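Local structure of indole-3-acetic acid-amido synthetase GH3.15 (Arabidopsis thaliana, 6E1Q) at residues Gly47-Gln52 and Lys60-Val65; Lys295-Ile300 and Leu319-Ser324; Cys503-Glu508 and Ser580-Ser585. The protein conjugates glutamine, and possibly cysteine, to the auxin precursor indole-3-butyric acid in an ATP-dependent reaction, and also modifies the herbicide 4-(2,4-dichlorophenoxy)butanoate. One frame throughout, in Å; residues are numbered along the deposited sequence. Where two conformers were deposited one is given.

Interaction 1. Residues Gly47-Gln52 and Lys60-Val65; sequences GFLNGQ and KNVPVV
Phe-48 and Asn-61 have the CA atoms that lie closest across the segments, 5.7 Å apart, where the ends of two short helices meet without a hydrogen bond between the two segments. Phe-48 makes the largest share of the contact. Pro-63 comes from the opposite direction and sets its CD squarely on one face of the ring, 3.5 Å from the centroid and 9° off the normal, a CH-pi contact. CG of Pro-63 is 3.6 Å from CZ of Phe-48. Tyr-44, one turn earlier in helix 43-49, meets the same ring edge-to-face. Two consecutive short helices are joined here by a tight turn: helix 43-49 ends in a type I' turn from Leu-49 to Gln-52, in which Asn-50 takes positive phi, and helix 55-61 follows a few residues on. Beside the aromatic contact, CG2 of Val-62 lies 3.9 Å from CG of Leu-49 and 4.1 Å from CB of Phe-48. With CG1 anti to the backbone N (chi1 173°), Val-62 leaves CG2 as the branch turned to these two residues. Asn-61 touches through its aliphatic carbon, CB standing 3.4 Å from the carbonyl O of Phe-48, while its OD1 receives a weak hydrogen bond from NZ of Lys-60. Beyond the helix end, Arg-403 binds the carbonyl O of Val-62 through NH1, and Val-65 pairs by its backbone with Arg-403 and Arg-405.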
ATOM      1  N   GLY A  47      34.569  -3.206   2.447  1.00 58.54           N
ATOM      2  CA  GLY A  47      35.097  -2.108   1.662  1.00 53.72           C
ATOM      3  C   GLY A  47      35.031  -0.768   2.360  1.00 58.87           C
ATOM      4  O   GLY A  47      35.818   0.133   2.042  1.00 56.88           O
ATOM      5  N   PHE A  48      34.123  -0.615   3.316  1.00 58.63           N
ATOM      6  CA  PHE A  48      33.994   0.628   4.065  1.00 57.08           C
ATOM      7  C   PHE A  48      34.533   0.545   5.483  1.00 53.27           C
ATOM      8  O   PHE A  48      35.074   1.527   5.984  1.00 55.93           O
ATOM      9  CB  PHE A  48      32.519   1.063   4.118  1.00 53.94           C
ATOM     10  CG  PHE A  48      31.946   1.425   2.775  1.00 51.53           C
ATOM     11  CD1 PHE A  48      32.474   2.481   2.041  1.00 50.20           C
ATOM     12  CD2 PHE A  48      30.869   0.725   2.256  1.00 44.90           C
ATOM     13  CE1 PHE A  48      31.957   2.818   0.798  1.00 43.42           C
ATOM     14  CE2 PHE A  48      30.336   1.060   1.006  1.00 47.99           C
ATOM     15  CZ  PHE A  48      30.882   2.108   0.277  1.00 40.44           C
ATOM     16  N   LEU A  49      34.387  -0.596   6.153  1.00 55.58           N
ATOM     17  CA  LEU A  49      34.683  -0.694   7.579  1.00 59.13           C
ATOM     18  C   LEU A  49      35.976  -1.435   7.878  1.00 64.54           C
ATOM     19  O   LEU A  49      36.579  -1.196   8.931  1.00 67.03           O
ATOM     20  CB  LEU A  49      33.521  -1.384   8.315  1.00 51.16           C
ATOM     21  CG  LEU A  49      32.281  -0.508   8.512  1.00 49.19           C
ATOM     22  CD1 LEU A  49      31.155  -1.255   9.204  1.00 44.51           C
ATOM     23  CD2 LEU A  49      32.663   0.730   9.309  1.00 48.94           C
ATOM     24  N   ASN A  50      36.410  -2.320   6.976  1.00 65.28           N
ATOM     25  CA  ASN A  50      37.630  -3.110   7.150  1.00 73.03           C
ATOM     26  C   ASN A  50      37.650  -3.818   8.502  1.00 71.91           C
ATOM     27  O   ASN A  50      38.691  -3.941   9.151  1.00 77.09           O
ATOM     28  CB  ASN A  50      38.879  -2.247   6.959  1.00 82.87           C
ATOM     29  CG  ASN A  50      39.025  -1.741   5.530  1.00 90.48           C
ATOM     30  OD1 ASN A  50      38.735  -0.578   5.237  1.00 91.98           O
ATOM     31  ND2 ASN A  50      39.482  -2.614   4.636  1.00 91.46           N
ATOM     32  N   GLY A  51      36.476  -4.282   8.938  1.00 67.11           N
ATOM     33  CA  GLY A  51      36.354  -5.082  10.139  1.00 68.31           C
ATOM     34  C   GLY A  51      35.834  -4.360  11.365  1.00 67.98           C
ATOM     35  O   GLY A  51      35.461  -5.029  12.335  1.00 70.51           O
ATOM     36  N   GLN A  52      35.807  -3.028  11.357  0.51 67.80           N
ATOM     37  CA  GLN A  52      35.266  -2.286  12.487  0.51 66.53           C
ATOM     38  C   GLN A  52      33.781  -2.582  12.646  0.51 63.91           C
ATOM     39  O   GLN A  52      33.057  -2.757  11.661  0.51 60.28           O
ATOM     40  CB  GLN A  52      35.479  -0.785  12.294  0.51 66.60           C
ATOM     41  CG  GLN A  52      36.910  -0.391  11.961  0.51 71.84           C
ATOM     42  CD  GLN A  52      37.795  -0.306  13.185  0.51 75.61           C
ATOM     43  OE1 GLN A  52      37.907  -1.260  13.954  0.51 76.34           O
ATOM     44  NE2 GLN A  52      38.433   0.843  13.375  0.51 79.84           N
ATOM     45  N   LYS A  60      30.737   7.305  10.188  1.00 53.40           N
ATOM     46  CA  LYS A  60      31.739   8.030   9.421  1.00 56.39           C
ATOM     47  C   LYS A  60      31.986   7.406   8.047  1.00 59.83           C
ATOM     48  O   LYS A  60      32.099   8.130   7.054  1.00 61.17           O
ATOM     49  CB  LYS A  60      33.047   8.091  10.213  1.00 77.25           C
ATOM     50  CG  LYS A  60      34.024   9.159   9.741  1.00 90.83           C
ATOM     51  CD  LYS A  60      35.409   8.590   9.440  1.00102.04           C
ATOM     52  CE  LYS A  60      35.915   7.680  10.553  1.00103.92           C
ATOM     53  NZ  LYS A  60      37.053   6.819  10.101  1.00101.24           N
ATOM     54  N   ASN A  61      32.070   6.075   7.957  1.00 60.77           N
ATOM     55  CA  ASN A  61      32.627   5.445   6.761  1.00 54.64           C
ATOM     56  C   ASN A  61      31.602   4.800   5.835  1.00 57.56           C
ATOM     57  O   ASN A  61      31.923   4.561   4.668  1.00 59.72           O
ATOM     58  CB  ASN A  61      33.651   4.371   7.144  1.00 56.04           C
ATOM     59  CG  ASN A  61      34.890   4.955   7.767  1.00 67.19           C
ATOM     60  OD1 ASN A  61      35.197   6.132   7.573  1.00 67.07           O
ATOM     61  ND2 ASN A  61      35.618   4.135   8.517  1.00 73.70           N
ATOM     62  N   VAL A  62      30.412   4.481   6.313  1.00 53.46           N
ATOM     63  CA  VAL A  62      29.398   3.810   5.481  1.00 50.22           C
ATOM     64  C   VAL A  62      28.518   4.887   4.881  1.00 49.48           C
ATOM     65  O   VAL A  62      27.922   5.681   5.615  1.00 50.91           O
ATOM     66  CB  VAL A  62      28.583   2.807   6.306  1.00 49.68           C
ATOM     67  CG1 VAL A  62      27.434   2.244   5.471  1.00 41.11           C
ATOM     68  CG2 VAL A  62      29.500   1.691   6.831  1.00 47.45           C
ATOM     69  N   PRO A  63      28.401   4.962   3.552  1.00 56.57           N
ATOM     70  CA  PRO A  63      27.615   6.030   2.939  1.00 52.70           C
ATOM     71  C   PRO A  63      26.120   5.762   3.001  1.00 49.71           C
ATOM     72  O   PRO A  63      25.652   4.618   3.044  1.00 39.91           O
ATOM     73  CB  PRO A  63      28.114   6.029   1.489  1.00 52.66           C
ATOM     74  CG  PRO A  63      28.413   4.583   1.238  1.00 50.57           C
ATOM     75  CD  PRO A  63      28.980   4.057   2.539  1.00 57.02           C
ATOM     76  N   VAL A  64      25.361   6.851   2.995  1.00 48.88           N
ATOM     77  CA  VAL A  64      23.911   6.766   2.868  1.00 44.55           C
ATOM     78  C   VAL A  64      23.585   6.612   1.390  1.00 40.16           C
ATOM     79  O   VAL A  64      23.973   7.451   0.573  1.00 46.77           O
ATOM     80  CB  VAL A  64      23.227   8.004   3.471  1.00 47.11           C
ATOM     81  CG1 VAL A  64      21.712   7.853   3.417  1.00 43.92           C
ATOM     82  CG2 VAL A  64      23.689   8.206   4.906  1.00 43.66           C
ATOM     83  N   VAL A  65      22.866   5.543   1.044  1.00 40.05           N
ATOM     84  CA  VAL A  65      22.710   5.152  -0.346  1.00 44.02           C
ATOM     85  C   VAL A  65      21.236   5.034  -0.695  1.00 41.36           C
ATOM     86  O   VAL A  65      20.370   4.947   0.178  1.00 40.53           O
ATOM     87  CB  VAL A  65      23.430   3.825  -0.641  1.00 41.34           C
ATOM     88  CG1 VAL A  65      24.912   3.989  -0.426  1.00 42.55           C
ATOM     89  CG2 VAL A  65      22.866   2.712   0.243  1.00 29.90           C
TER

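Interaction 2. Residues Lys295-Ile300 and Leu319-Ser324; sequences KCIESI and LPLTSS. With CFA ((2,4-dichlorophenoxy)acetic acid), chain C.
The side chains of Glu-298 and Thr-322 cross at about a right angle, and the carboxylate of Glu-298 is gripped by three donors from segment 319-324. OE1 takes two hydroxyls from opposite faces of the carboxylate plane: OG1 of Thr-322 at 2.8 Å, from well above that plane, and OG of Ser-324, also at 2.8 Å, on the syn side but tilted out by 32°. OE2 uses its syn lone pair for the backbone N of Ser-324. Three bonds, two of them from opposite faces, should hold the carboxylate firmly against rotation. The bend at chi2 (76°) folds the acid back over the neighbouring strand, and CG is left facing the bound (2,4-dichlorophenoxy)acetic acid, 3.3 Å from its ether O1'. Ser-299 is also part of this pocket, its CA lying 3.8 Å from chlorine CL3.

On the other face of the strands, Ile-297 and Leu-321 lie side by side and point the same way, CD1 of Ile-297 being 4.0 Å from CD2 of Leu-321. Leu-319 crosses Ile-297 at about a right angle and presses CB onto the same CD1.

Parallel bridges pair Ile-297 with Leu-321 and Glu-298 with Thr-322. Ile-297 N binds Pro-320 O, Thr-322 N binds Ile-297 O, and Ser-299 N closes the run on Thr-322 O at 3.1 Å. Past the bridges, OG of Ser-323 is hydrogen-bonded to OH of Tyr-348, an ATP-binding residue.

These are the two parallel strands of a beta-alpha-beta unit whose helix 309-316 covers Ile-297 and Leu-321; helix 220-243 packs on Ile-297 and Ser-299, helix 112-132 touches Ser-324, and strand 212-217 pairs along the far edge of 297-298.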
ATOM      1  N   LYS A 295     -14.872  -8.060  11.822  1.00 36.10           N
ATOM      2  CA  LYS A 295     -14.653  -7.095  12.887  1.00 38.79           C
ATOM      3  C   LYS A 295     -13.823  -5.894  12.449  1.00 41.61           C
ATOM      4  O   LYS A 295     -13.810  -4.885  13.156  1.00 37.80           O
ATOM      5  CB  LYS A 295     -13.969  -7.777  14.081  1.00 43.75           C
ATOM      6  CG  LYS A 295     -14.785  -8.922  14.677  1.00 45.77           C
ATOM      7  CD  LYS A 295     -16.164  -8.429  15.084  1.00 50.90           C
ATOM      8  CE  LYS A 295     -17.033  -9.565  15.606  1.00 58.17           C
ATOM      9  NZ  LYS A 295     -18.457  -9.126  15.689  1.00 65.32           N
ATOM     10  N   CYS A 296     -13.146  -5.964  11.311  1.00 34.01           N
ATOM     11  CA  CYS A 296     -12.396  -4.815  10.827  1.00 36.63           C
ATOM     12  C   CYS A 296     -12.005  -5.081   9.382  1.00 33.92           C
ATOM     13  O   CYS A 296     -12.093  -6.205   8.885  1.00 35.85           O
ATOM     14  CB  CYS A 296     -11.151  -4.545  11.686  1.00 34.94           C
ATOM     15  SG  CYS A 296      -9.898  -5.810  11.515  1.00 44.27           S
ATOM     16  N   ILE A 297     -11.583  -4.014   8.716  1.00 35.58           N
ATOM     17  CA  ILE A 297     -11.127  -4.049   7.341  1.00 29.25           C
ATOM     18  C   ILE A 297      -9.712  -3.507   7.351  1.00 28.64           C
ATOM     19  O   ILE A 297      -9.508  -2.318   7.614  1.00 28.50           O
ATOM     20  CB  ILE A 297     -12.020  -3.222   6.417  1.00 29.57           C
ATOM     21  CG1 ILE A 297     -13.420  -3.825   6.363  1.00 35.40           C
ATOM     22  CG2 ILE A 297     -11.350  -3.098   5.032  1.00 26.99           C
ATOM     23  CD1 ILE A 297     -14.452  -2.878   5.816  1.00 40.03           C
ATOM     24  N   GLU A 298      -8.746  -4.371   7.045  1.00 29.60           N
ATOM     25  CA  GLU A 298      -7.329  -4.080   7.202  1.00 33.41           C
ATOM     26  C   GLU A 298      -6.725  -3.817   5.831  1.00 31.93           C
ATOM     27  O   GLU A 298      -6.806  -4.675   4.942  1.00 28.28           O
ATOM     28  CB  GLU A 298      -6.620  -5.251   7.897  1.00 31.98           C
ATOM     29  CG  GLU A 298      -5.095  -5.133   7.905  1.00 33.81           C
ATOM     30  CD  GLU A 298      -4.575  -4.124   8.935  1.00 38.53           C
ATOM     31  OE1 GLU A 298      -5.157  -4.026  10.033  1.00 38.17           O
ATOM     32  OE2 GLU A 298      -3.591  -3.413   8.636  1.00 36.95           O
ATOM     33  N   SER A 299      -6.133  -2.631   5.655  1.00 29.67           N
ATOM     34  CA  SER A 299      -5.417  -2.287   4.426  1.00 29.96           C
ATOM     35  C   SER A 299      -4.668  -0.983   4.643  1.00 37.80           C
ATOM     36  O   SER A 299      -4.899  -0.266   5.618  1.00 34.54           O
ATOM     37  CB  SER A 299      -6.369  -2.128   3.235  1.00 33.03           C
ATOM     38  OG  SER A 299      -7.153  -0.942   3.398  1.00 30.61           O
ATOM     39  N   ILE A 300      -3.796  -0.661   3.693  1.00 34.45           N
ATOM     40  CA  ILE A 300      -3.125   0.634   3.721  1.00 33.56           C
ATOM     41  C   ILE A 300      -4.142   1.721   3.379  1.00 34.06           C
ATOM     42  O   ILE A 300      -4.801   1.672   2.331  1.00 31.82           O
ATOM     43  CB  ILE A 300      -1.926   0.643   2.769  1.00 31.81           C
ATOM     44  CG1 ILE A 300      -0.873  -0.341   3.292  1.00 28.76           C
ATOM     45  CG2 ILE A 300      -1.344   2.055   2.647  1.00 34.98           C
ATOM     46  CD1 ILE A 300       0.211  -0.649   2.285  1.00 33.31           C
ATOM     47  N   LEU A 319     -17.795  -1.072   9.832  1.00 34.08           N
ATOM     48  CA  LEU A 319     -16.597  -1.829  10.181  1.00 39.36           C
ATOM     49  C   LEU A 319     -15.412  -0.868  10.231  1.00 43.61           C
ATOM     50  O   LEU A 319     -15.229  -0.072   9.299  1.00 43.08           O
ATOM     51  CB  LEU A 319     -16.315  -2.934   9.179  1.00 36.95           C
ATOM     52  CG  LEU A 319     -17.381  -4.023   9.127  1.00 44.92           C
ATOM     53  CD1 LEU A 319     -17.038  -5.028   8.048  1.00 41.63           C
ATOM     54  CD2 LEU A 319     -17.465  -4.671  10.484  1.00 47.77           C
ATOM     55  N   PRO A 320     -14.618  -0.873  11.300  1.00 41.43           N
ATOM     56  CA  PRO A 320     -13.504   0.074  11.366  1.00 40.98           C
ATOM     57  C   PRO A 320     -12.448  -0.273  10.328  1.00 39.79           C
ATOM     58  O   PRO A 320     -12.122  -1.443  10.108  1.00 39.21           O
ATOM     59  CB  PRO A 320     -12.986  -0.077  12.803  1.00 37.78           C
ATOM     60  CG  PRO A 320     -13.463  -1.404  13.255  1.00 42.18           C
ATOM     61  CD  PRO A 320     -14.746  -1.679  12.531  1.00 37.03           C
ATOM     62  N   LEU A 321     -11.961   0.753   9.642  1.00 36.52           N
ATOM     63  CA  LEU A 321     -10.837   0.577   8.732  1.00 31.04           C
ATOM     64  C   LEU A 321      -9.562   0.647   9.551  1.00 34.99           C
ATOM     65  O   LEU A 321      -9.302   1.661  10.214  1.00 35.60           O
ATOM     66  CB  LEU A 321     -10.838   1.647   7.646  1.00 30.90           C
ATOM     67  CG  LEU A 321     -12.176   1.947   6.972  1.00 41.69           C
ATOM     68  CD1 LEU A 321     -11.965   3.000   5.906  1.00 41.65           C
ATOM     69  CD2 LEU A 321     -12.783   0.676   6.380  1.00 34.95           C
ATOM     70  N   THR A 322      -8.780  -0.425   9.536  1.00 32.65           N
ATOM     71  CA  THR A 322      -7.549  -0.453  10.310  1.00 31.35           C
ATOM     72  C   THR A 322      -6.341  -0.510   9.385  1.00 33.79           C
ATOM     73  O   THR A 322      -6.399  -1.063   8.286  1.00 31.52           O
ATOM     74  CB  THR A 322      -7.522  -1.637  11.291  1.00 34.34           C
ATOM     75  OG1 THR A 322      -7.631  -2.875  10.571  1.00 36.40           O
ATOM     76  CG2 THR A 322      -8.676  -1.528  12.274  1.00 34.03           C
ATOM     77  N   SER A 323      -5.243   0.089   9.839  1.00 31.17           N
ATOM     78  CA  SER A 323      -3.955   0.019   9.155  1.00 33.64           C
ATOM     79  C   SER A 323      -2.937  -0.265  10.256  1.00 35.65           C
ATOM     80  O   SER A 323      -2.548   0.632  11.014  1.00 39.07           O
ATOM     81  CB  SER A 323      -3.652   1.305   8.386  1.00 39.06           C
ATOM     82  OG  SER A 323      -2.378   1.238   7.757  1.00 47.93           O
ATOM     83  N   SER A 324      -2.517  -1.519  10.345  1.00 31.41           N
ATOM     84  CA  SER A 324      -1.748  -1.990  11.487  1.00 36.49           C
ATOM     85  C   SER A 324      -0.242  -1.952  11.275  1.00 34.46           C
ATOM     86  O   SER A 324       0.500  -1.990  12.263  1.00 34.88           O
ATOM     87  CB  SER A 324      -2.143  -3.430  11.820  1.00 34.79           C
ATOM     88  OG  SER A 324      -3.484  -3.474  12.242  1.00 39.76           O
TER
HETATM   89  C1  CFA C 602      -4.781  -9.080   7.075  0.84105.88           C
HETATM   90  C2  CFA C 602      -3.417  -8.463   7.374  0.84108.59           C
HETATM   91  C1' CFA C 602      -2.936  -7.653   5.181  0.84110.97           C
HETATM   92  C2' CFA C 602      -2.718  -6.611   4.290  0.84116.88           C
HETATM   93  C3' CFA C 602      -2.495  -6.888   2.964  0.84110.70           C
HETATM   94  C4' CFA C 602      -2.492  -8.189   2.530  0.84100.39           C
HETATM   95  C5' CFA C 602      -2.699  -9.235   3.397  0.84101.87           C
HETATM   96 CL3  CFA C 602      -2.716  -4.897   4.789  0.84125.66          CL
HETATM   97  C6' CFA C 602      -2.917  -8.961   4.725  0.84105.65           C
HETATM   98  O1  CFA C 602      -5.013 -10.277   7.385  0.84109.44           O
HETATM   99  O2  CFA C 602      -5.657  -8.395   6.498  0.84106.57           O
HETATM  100  O1' CFA C 602      -3.165  -7.372   6.533  0.84111.30           O
HETATM  101 CL4  CFA C 602      -2.207  -8.507   0.819  0.84101.30          CL

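Interaction 3. Residues Cys503-Glu508 and Ser580-Ser585; sequences CCFTVE and SRKIPS
Phe-505 spreads its ring against the loop of Ser-580 to Pro-584, and Lys-582 folds over one face of it. CE of Lys-582 sits above the ring centre, 4.1 Å from the centroid, in a CH-pi contact. NZ of Lys-582, 4.0 Å from the centroid of the Phe-505 ring but 30° off the normal, adds a cation-pi contact. OG of Ser-580 and O of Ile-583 approach the ring edge. With CG anti to the backbone N (chi1 169°), the phenyl group leaves helix 497-510 in the direction of the loop. With the ring gone, an alanine here would probably leave the Lys-582 chain without its aromatic support and open a gap beside Pro-584. This loop follows strand 574-579, an edge strand of the mixed sheet in the C-terminal part of the chain, and passes along helix 497-510. Away from the ring, CB of Cys-504 lies 3.7 Å from CB of Ser-580, and OE1 of Glu-508 lies 2.9 Å from OG of Ser-580. Farther out, Glu-502 forms a salt bridge with NZ of Lys-582. Tyr-515 and Arg-519 of helix 513-522 both bind OE2 of Glu-508, anchoring the carboxylate beside the loop.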
ATOM      1  N   CYS A 503     -13.716  24.596  -7.507  1.00 28.69           N
ATOM      2  CA  CYS A 503     -12.834  23.456  -7.251  1.00 33.53           C
ATOM      3  C   CYS A 503     -11.471  23.675  -7.896  1.00 34.90           C
ATOM      4  O   CYS A 503     -10.428  23.440  -7.274  1.00 32.90           O
ATOM      5  CB  CYS A 503     -13.454  22.155  -7.778  1.00 26.53           C
ATOM      6  SG  CYS A 503     -14.794  21.560  -6.736  1.00 36.95           S
ATOM      7  N   CYS A 504     -11.467  24.112  -9.160  1.00 32.18           N
ATOM      8  CA  CYS A 504     -10.210  24.385  -9.845  1.00 32.82           C
ATOM      9  C   CYS A 504      -9.355  25.346  -9.039  1.00 33.72           C
ATOM     10  O   CYS A 504      -8.165  25.099  -8.803  1.00 30.87           O
ATOM     11  CB  CYS A 504     -10.480  24.968 -11.230  1.00 36.44           C
ATOM     12  SG  CYS A 504     -11.160  23.825 -12.403  1.00 41.54           S
ATOM     13  N   PHE A 505      -9.963  26.449  -8.599  1.00 36.01           N
ATOM     14  CA  PHE A 505      -9.239  27.445  -7.817  1.00 38.03           C
ATOM     15  C   PHE A 505      -8.722  26.865  -6.505  1.00 37.51           C
ATOM     16  O   PHE A 505      -7.607  27.186  -6.074  1.00 40.53           O
ATOM     17  CB  PHE A 505     -10.148  28.631  -7.536  1.00 31.10           C
ATOM     18  CG  PHE A 505      -9.601  29.569  -6.535  1.00 31.46           C
ATOM     19  CD1 PHE A 505      -8.558  30.422  -6.871  1.00 33.14           C
ATOM     20  CD2 PHE A 505     -10.122  29.609  -5.246  1.00 34.60           C
ATOM     21  CE1 PHE A 505      -8.045  31.326  -5.940  1.00 36.92           C
ATOM     22  CE2 PHE A 505      -9.609  30.496  -4.303  1.00 38.19           C
ATOM     23  CZ  PHE A 505      -8.570  31.359  -4.651  1.00 40.88           C
ATOM     24  N   THR A 506      -9.521  26.016  -5.855  1.00 31.78           N
ATOM     25  CA  THR A 506      -9.156  25.533  -4.529  1.00 30.33           C
ATOM     26  C   THR A 506      -7.935  24.634  -4.596  1.00 29.38           C
ATOM     27  O   THR A 506      -7.089  24.670  -3.698  1.00 36.46           O
ATOM     28  CB  THR A 506     -10.346  24.806  -3.901  1.00 34.48           C
ATOM     29  OG1 THR A 506     -11.458  25.699  -3.893  1.00 31.54           O
ATOM     30  CG2 THR A 506     -10.051  24.376  -2.467  1.00 31.86           C
ATOM     31  N   VAL A 507      -7.830  23.814  -5.646  1.00 30.00           N
ATOM     32  CA  VAL A 507      -6.581  23.097  -5.899  1.00 32.87           C
ATOM     33  C   VAL A 507      -5.426  24.079  -6.017  1.00 37.15           C
ATOM     34  O   VAL A 507      -4.380  23.920  -5.375  1.00 35.34           O
ATOM     35  CB  VAL A 507      -6.680  22.236  -7.171  1.00 34.55           C
ATOM     36  CG1 VAL A 507      -5.382  21.442  -7.355  1.00 29.76           C
ATOM     37  CG2 VAL A 507      -7.853  21.296  -7.109  1.00 31.90           C
ATOM     38  N   GLU A 508      -5.592  25.100  -6.866  1.00 35.30           N
ATOM     39  CA  GLU A 508      -4.499  26.037  -7.115  1.00 41.47           C
ATOM     40  C   GLU A 508      -4.076  26.743  -5.843  1.00 37.01           C
ATOM     41  O   GLU A 508      -2.880  26.900  -5.578  1.00 40.30           O
ATOM     42  CB  GLU A 508      -4.906  27.077  -8.148  1.00 44.96           C
ATOM     43  CG  GLU A 508      -5.091  26.540  -9.533  1.00 48.92           C
ATOM     44  CD  GLU A 508      -4.975  27.634 -10.564  1.00 50.43           C
ATOM     45  OE1 GLU A 508      -5.829  28.548 -10.552  1.00 50.31           O
ATOM     46  OE2 GLU A 508      -4.027  27.588 -11.372  1.00 52.39           O
ATOM     47  N   SER A 580      -9.945  27.216 -13.662  1.00 45.38           N
ATOM     48  CA  SER A 580      -9.993  28.176 -12.569  1.00 41.81           C
ATOM     49  C   SER A 580     -10.263  29.563 -13.134  1.00 51.71           C
ATOM     50  O   SER A 580      -9.672  29.958 -14.138  1.00 46.69           O
ATOM     51  CB  SER A 580      -8.679  28.162 -11.790  1.00 44.69           C
ATOM     52  OG  SER A 580      -8.621  29.227 -10.848  1.00 49.12           O
ATOM     53  N   ARG A 581     -11.172  30.298 -12.501  1.00 55.60           N
ATOM     54  CA  ARG A 581     -11.462  31.660 -12.927  1.00 58.48           C
ATOM     55  C   ARG A 581     -10.826  32.699 -12.021  1.00 55.83           C
ATOM     56  O   ARG A 581     -10.989  33.894 -12.261  1.00 51.98           O
ATOM     57  CB  ARG A 581     -12.978  31.888 -13.005  1.00 58.33           C
ATOM     58  CG  ARG A 581     -13.647  31.224 -14.203  1.00 66.44           C
ATOM     59  CD  ARG A 581     -12.686  31.113 -15.383  1.00 76.37           C
ATOM     60  NE  ARG A 581     -13.277  30.420 -16.526  1.00 91.53           N
ATOM     61  CZ  ARG A 581     -12.640  30.187 -17.671  1.00100.43           C
ATOM     62  NH1 ARG A 581     -11.387  30.590 -17.826  1.00103.35           N
ATOM     63  NH2 ARG A 581     -13.254  29.551 -18.660  1.00101.57           N
ATOM     64  N   LYS A 582     -10.107  32.281 -10.989  1.00 56.54           N
ATOM     65  CA  LYS A 582      -9.472  33.218 -10.080  1.00 54.49           C
ATOM     66  C   LYS A 582      -7.992  32.883  -9.995  1.00 53.34           C
ATOM     67  O   LYS A 582      -7.592  31.725 -10.131  1.00 51.64           O
ATOM     68  CB  LYS A 582     -10.122  33.175  -8.681  1.00 55.20           C
ATOM     69  CG  LYS A 582     -11.584  33.637  -8.658  1.00 55.46           C
ATOM     70  CD  LYS A 582     -12.422  32.809  -7.688  1.00 53.39           C
ATOM     71  CE  LYS A 582     -12.147  33.166  -6.236  1.00 47.04           C
ATOM     72  NZ  LYS A 582     -12.672  32.127  -5.282  1.00 34.15           N
ATOM     73  N   ILE A 583      -7.179  33.912  -9.797  1.00 52.78           N
ATOM     74  CA  ILE A 583      -5.739  33.716  -9.665  1.00 57.38           C
ATOM     75  C   ILE A 583      -5.424  33.439  -8.201  1.00 54.53           C
ATOM     76  O   ILE A 583      -5.937  34.145  -7.320  1.00 48.03           O
ATOM     77  CB  ILE A 583      -4.965  34.926 -10.214  1.00 61.01           C
ATOM     78  CG1 ILE A 583      -5.299  35.131 -11.690  1.00 65.55           C
ATOM     79  CG2 ILE A 583      -3.474  34.746 -10.054  1.00 64.77           C
ATOM     80  CD1 ILE A 583      -6.290  36.240 -11.947  1.00 75.27           C
ATOM     81  N   PRO A 584      -4.613  32.424  -7.894  1.00 54.69           N
ATOM     82  CA  PRO A 584      -4.284  32.133  -6.493  1.00 48.56           C
ATOM     83  C   PRO A 584      -3.394  33.211  -5.892  1.00 52.66           C
ATOM     84  O   PRO A 584      -2.700  33.950  -6.589  1.00 54.90           O
ATOM     85  CB  PRO A 584      -3.558  30.785  -6.567  1.00 47.88           C
ATOM     86  CG  PRO A 584      -3.031  30.709  -7.960  1.00 53.75           C
ATOM     87  CD  PRO A 584      -4.007  31.452  -8.824  1.00 54.43           C
ATOM     88  N   SER A 585      -3.434  33.302  -4.568  1.00 49.74           N
ATOM     89  CA  SER A 585      -2.686  34.337  -3.875  1.00 56.13           C
ATOM     90  C   SER A 585      -1.220  33.943  -3.717  1.00 60.45           C
ATOM     91  O   SER A 585      -0.869  32.761  -3.672  1.00 56.82           O
ATOM     92  CB  SER A 585      -3.318  34.620  -2.511  1.00 58.31           C
ATOM     93  OG  SER A 585      -3.415  33.428  -1.745  1.00 60.59           O
TER

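Overall arrangement
The three contacts follow one another along the chain. Interactions 1 and 2 both fall within the GH3 N-terminal region, yet their centres are 41 Å apart: the first joins helices 43-49 and 55-61 at the periphery, the second lies deep within the chain at strands 297-298 and 321-327. Interaction 3, on helix 497-510 and the loop after strand 574-579, is about 35 Å from interaction 2 and 50 Å from interaction 1, centre to centre. Nearest atoms of any pair stay at least about 21 Å apart. Only interaction 2 lines a bound (2,4-dichlorophenoxy)acetic acid, and Phe-325 of the substrate and ATP sites follows its second segment; the other two lie away from those sites.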